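Local structure of 11R-lipoxygenase (Gersemia fruticosa, 3VF1) at residues D509-Y514 and E558-F563. The protein probably acts as a calcium-regulated, non-heme iron dioxygenase that inserts both atoms of molecular oxygen into lipid substrates. Numbering follows the deposited sequence.
Sequences DIIQIY and EELVHF
Ile-511 meets Leu-560 and Val-561 where segment 509-514 of helix 491-514 passes segment 558-563 of helix 557-579 in a broadly opposite sense, a worked example of how one branched side chain can join two helices. The CA of Ile-511 lies 7.1 Å from the CA of Val-561. With CG2 of Ile-511 anti to the backbone N and CG1 anti to the carbonyl carbon (chi1 -68°), both branches reach across. Leu-560 answers with one methyl: its CD2 rests 3.9 Å from Ile-511 CD1 and 4.1 Å from Ile-511 CG2, touching the isoleucine at the ends of its two arms. Val-561 comes in alongside, its side chain directed opposite to that of Ile-511, and sets CG2 4.0 Å from Ile-511 CB, near the base of the fork. An alanine here has neither CG2 nor CD1 and keeps just the CB that Val-561 CG2 touches, which would probably open a gap beside Leu-560 CD2.

This buried apolar patch is the close-packed part. Val-561 extends it onto His-504, Val-507 and Gln-508, one to two turns earlier on helix 491-514, while Leu-560 also packs on Ile-527 and Phe-554. Toward solvent the helices meet more loosely: the exposed side chains of Gln-512 and Glu-558 bring just their ends near one another, yet Gln-512 NE2 and Glu-558 OE2 stay 5.2 Å apart, too far to bond. Away from the seam, Asp-509 forms a salt bridge with Lys-661 of helix 653-676. Helix 557-579 carries the iron ligands His-575 and Asn-579 at its other end, well away from this contact, which is plain helix-to-helix packing in the largely helical lipoxygenase domain.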
ATOM      1  N   ASP A 509      -4.478  17.767  13.577  1.00 30.82           N
ATOM      2  CA  ASP A 509      -5.733  18.467  13.821  1.00 31.63           C
ATOM      3  C   ASP A 509      -6.739  17.545  14.501  1.00 35.16           C
ATOM      4  O   ASP A 509      -7.361  17.920  15.493  1.00 35.54           O
ATOM      5  CB  ASP A 509      -6.317  19.004  12.513  1.00 33.33           C
ATOM      6  CG  ASP A 509      -5.510  20.153  11.941  1.00 41.24           C
ATOM      7  OD1 ASP A 509      -4.640  20.686  12.661  1.00 42.41           O
ATOM      8  OD2 ASP A 509      -5.753  20.528  10.773  1.00 40.64           O
ATOM      9  N   ILE A 510      -6.890  16.337  13.969  1.00 30.73           N
ATOM     10  CA  ILE A 510      -7.831  15.369  14.519  1.00 31.41           C
ATOM     11  C   ILE A 510      -7.466  15.011  15.953  1.00 33.44           C
ATOM     12  O   ILE A 510      -8.317  15.018  16.841  1.00 33.32           O
ATOM     13  CB  ILE A 510      -7.863  14.076  13.681  1.00 32.61           C
ATOM     14  CG1 ILE A 510      -8.416  14.359  12.281  1.00 30.56           C
ATOM     15  CG2 ILE A 510      -8.697  13.007  14.376  1.00 30.71           C
ATOM     16  CD1 ILE A 510      -9.819  14.935  12.272  1.00 32.80           C
ATOM     17  N   ILE A 511      -6.195  14.699  16.177  1.00 35.37           N
ATOM     18  CA  ILE A 511      -5.732  14.272  17.492  1.00 31.23           C
ATOM     19  C   ILE A 511      -5.877  15.372  18.542  1.00 35.16           C
ATOM     20  O   ILE A 511      -6.182  15.093  19.701  1.00 35.79           O
ATOM     21  CB  ILE A 511      -4.264  13.806  17.435  1.00 33.62           C
ATOM     22  CG1 ILE A 511      -4.150  12.515  16.620  1.00 34.88           C
ATOM     23  CG2 ILE A 511      -3.707  13.591  18.838  1.00 35.77           C
ATOM     24  CD1 ILE A 511      -4.932  11.347  17.190  1.00 33.04           C
ATOM     25  N   GLN A 512      -5.666  16.621  18.141  1.00 35.23           N
ATOM     26  CA  GLN A 512      -5.753  17.736  19.081  1.00 34.51           C
ATOM     27  C   GLN A 512      -7.198  18.129  19.383  1.00 36.56           C
ATOM     28  O   GLN A 512      -7.454  18.924  20.285  1.00 37.47           O
ATOM     29  CB  GLN A 512      -4.965  18.941  18.562  1.00 32.69           C
ATOM     30  CG  GLN A 512      -3.457  18.744  18.627  1.00 39.93           C
ATOM     31  CD  GLN A 512      -2.681  19.997  18.272  1.00 46.16           C
ATOM     32  OE1 GLN A 512      -3.262  21.026  17.924  1.00 44.77           O
ATOM     33  NE2 GLN A 512      -1.357  19.915  18.361  1.00 41.64           N
ATOM     34  N   ILE A 513      -8.139  17.568  18.631  1.00 35.42           N
ATOM     35  CA  ILE A 513      -9.557  17.766  18.910  1.00 33.84           C
ATOM     36  C   ILE A 513      -9.988  16.940  20.118  1.00 36.72           C
ATOM     37  O   ILE A 513     -10.840  17.367  20.900  1.00 37.71           O
ATOM     38  CB  ILE A 513     -10.433  17.375  17.700  1.00 35.71           C
ATOM     39  CG1 ILE A 513     -10.350  18.448  16.612  1.00 33.14           C
ATOM     40  CG2 ILE A 513     -11.886  17.191  18.122  1.00 33.77           C
ATOM     41  CD1 ILE A 513     -11.012  18.052  15.307  1.00 34.23           C
ATOM     42  N   TYR A 514      -9.393  15.760  20.273  1.00 34.07           N
ATOM     43  CA  TYR A 514      -9.811  14.819  21.310  1.00 36.56           C
ATOM     44  C   TYR A 514      -8.810  14.715  22.460  1.00 37.31           C
ATOM     45  O   TYR A 514      -9.197  14.481  23.605  1.00 39.97           O
ATOM     46  CB  TYR A 514     -10.055  13.444  20.687  1.00 32.50           C
ATOM     47  CG  TYR A 514     -11.097  13.482  19.596  1.00 33.90           C
ATOM     48  CD1 TYR A 514     -12.449  13.430  19.900  1.00 37.51           C
ATOM     49  CD2 TYR A 514     -10.730  13.593  18.263  1.00 36.38           C
ATOM     50  CE1 TYR A 514     -13.408  13.477  18.908  1.00 36.06           C
ATOM     51  CE2 TYR A 514     -11.681  13.640  17.262  1.00 37.02           C
ATOM     52  CZ  TYR A 514     -13.018  13.580  17.591  1.00 38.15           C
ATOM     53  OH  TYR A 514     -13.972  13.628  16.602  1.00 38.34           O
ATOM     54  N   GLU A 558       2.678  14.145  20.298  1.00 40.70           N
ATOM     55  CA  GLU A 558       3.557  14.216  19.135  1.00 38.53           C
ATOM     56  C   GLU A 558       3.950  12.824  18.648  1.00 35.49           C
ATOM     57  O   GLU A 558       3.949  12.561  17.448  1.00 35.70           O
ATOM     58  CB  GLU A 558       4.804  15.049  19.447  1.00 42.00           C
ATOM     59  CG  GLU A 558       4.540  16.546  19.534  1.00 47.96           C
ATOM     60  CD  GLU A 558       3.688  16.927  20.735  1.00 55.43           C
ATOM     61  OE1 GLU A 558       3.811  16.265  21.790  1.00 49.40           O
ATOM     62  OE2 GLU A 558       2.894  17.885  20.623  1.00 52.28           O
ATOM     63  N   GLU A 559       4.286  11.935  19.577  1.00 37.55           N
ATOM     64  CA  GLU A 559       4.602  10.554  19.230  1.00 37.74           C
ATOM     65  C   GLU A 559       3.418   9.896  18.540  1.00 35.87           C
ATOM     66  O   GLU A 559       3.582   9.169  17.561  1.00 33.65           O
ATOM     67  CB  GLU A 559       4.963   9.748  20.479  1.00 41.57           C
ATOM     68  CG  GLU A 559       6.304  10.102  21.095  1.00 49.54           C
ATOM     69  CD  GLU A 559       6.609   9.273  22.331  1.00 61.19           C
ATOM     70  OE1 GLU A 559       6.010   8.186  22.483  1.00 53.50           O
ATOM     71  OE2 GLU A 559       7.445   9.711  23.150  1.00 65.37           O
ATOM     72  N   LEU A 560       2.223  10.155  19.062  1.00 34.74           N
ATOM     73  CA  LEU A 560       1.004   9.568  18.526  1.00 36.89           C
ATOM     74  C   LEU A 560       0.741  10.055  17.102  1.00 32.47           C
ATOM     75  O   LEU A 560       0.411   9.268  16.216  1.00 30.41           O
ATOM     76  CB  LEU A 560      -0.184   9.912  19.425  1.00 33.29           C
ATOM     77  CG  LEU A 560      -1.548   9.397  18.967  1.00 33.30           C
ATOM     78  CD1 LEU A 560      -1.517   7.890  18.770  1.00 32.62           C
ATOM     79  CD2 LEU A 560      -2.622   9.785  19.969  1.00 34.30           C
ATOM     80  N   VAL A 561       0.891  11.358  16.888  1.00 30.73           N
ATOM     81  CA  VAL A 561       0.659  11.947  15.577  1.00 33.13           C
ATOM     82  C   VAL A 561       1.635  11.387  14.545  1.00 35.10           C
ATOM     83  O   VAL A 561       1.237  11.016  13.442  1.00 30.23           O
ATOM     84  CB  VAL A 561       0.784  13.483  15.617  1.00 33.09           C
ATOM     85  CG1 VAL A 561       0.794  14.059  14.206  1.00 33.71           C
ATOM     86  CG2 VAL A 561      -0.351  14.084  16.434  1.00 31.69           C
ATOM     87  N   HIS A 562       2.912  11.327  14.906  1.00 33.15           N
ATOM     88  CA  HIS A 562       3.930  10.842  13.982  1.00 32.07           C
ATOM     89  C   HIS A 562       3.624   9.423  13.524  1.00 30.62           C
ATOM     90  O   HIS A 562       3.582   9.145  12.327  1.00 32.20           O
ATOM     91  CB  HIS A 562       5.315  10.879  14.625  1.00 33.73           C
ATOM     92  CG  HIS A 562       6.402  10.362  13.732  1.00 34.83           C
ATOM     93  ND1 HIS A 562       6.914  11.096  12.684  1.00 34.63           N
ATOM     94  CD2 HIS A 562       7.062   9.180  13.723  1.00 35.67           C
ATOM     95  CE1 HIS A 562       7.850  10.391  12.072  1.00 32.97           C
ATOM     96  NE2 HIS A 562       7.958   9.224  12.682  1.00 35.19           N
ATOM     97  N   PHE A 563       3.411   8.527  14.482  1.00 28.55           N
ATOM     98  CA  PHE A 563       3.172   7.125  14.164  1.00 27.24           C
ATOM     99  C   PHE A 563       1.967   6.966  13.245  1.00 26.37           C
ATOM    100  O   PHE A 563       1.985   6.148  12.330  1.00 28.72           O
ATOM    101  CB  PHE A 563       2.965   6.309  15.440  1.00 28.53           C
ATOM    102  CG  PHE A 563       2.988   4.825  15.215  1.00 30.28           C
ATOM    103  CD1 PHE A 563       4.179   4.120  15.281  1.00 30.64           C
ATOM    104  CD2 PHE A 563       1.822   4.135  14.929  1.00 30.48           C
ATOM    105  CE1 PHE A 563       4.206   2.755  15.072  1.00 28.43           C
ATOM    106  CE2 PHE A 563       1.843   2.768  14.719  1.00 30.60           C
ATOM    107  CZ  PHE A 563       3.037   2.078  14.790  1.00 28.93           C
TER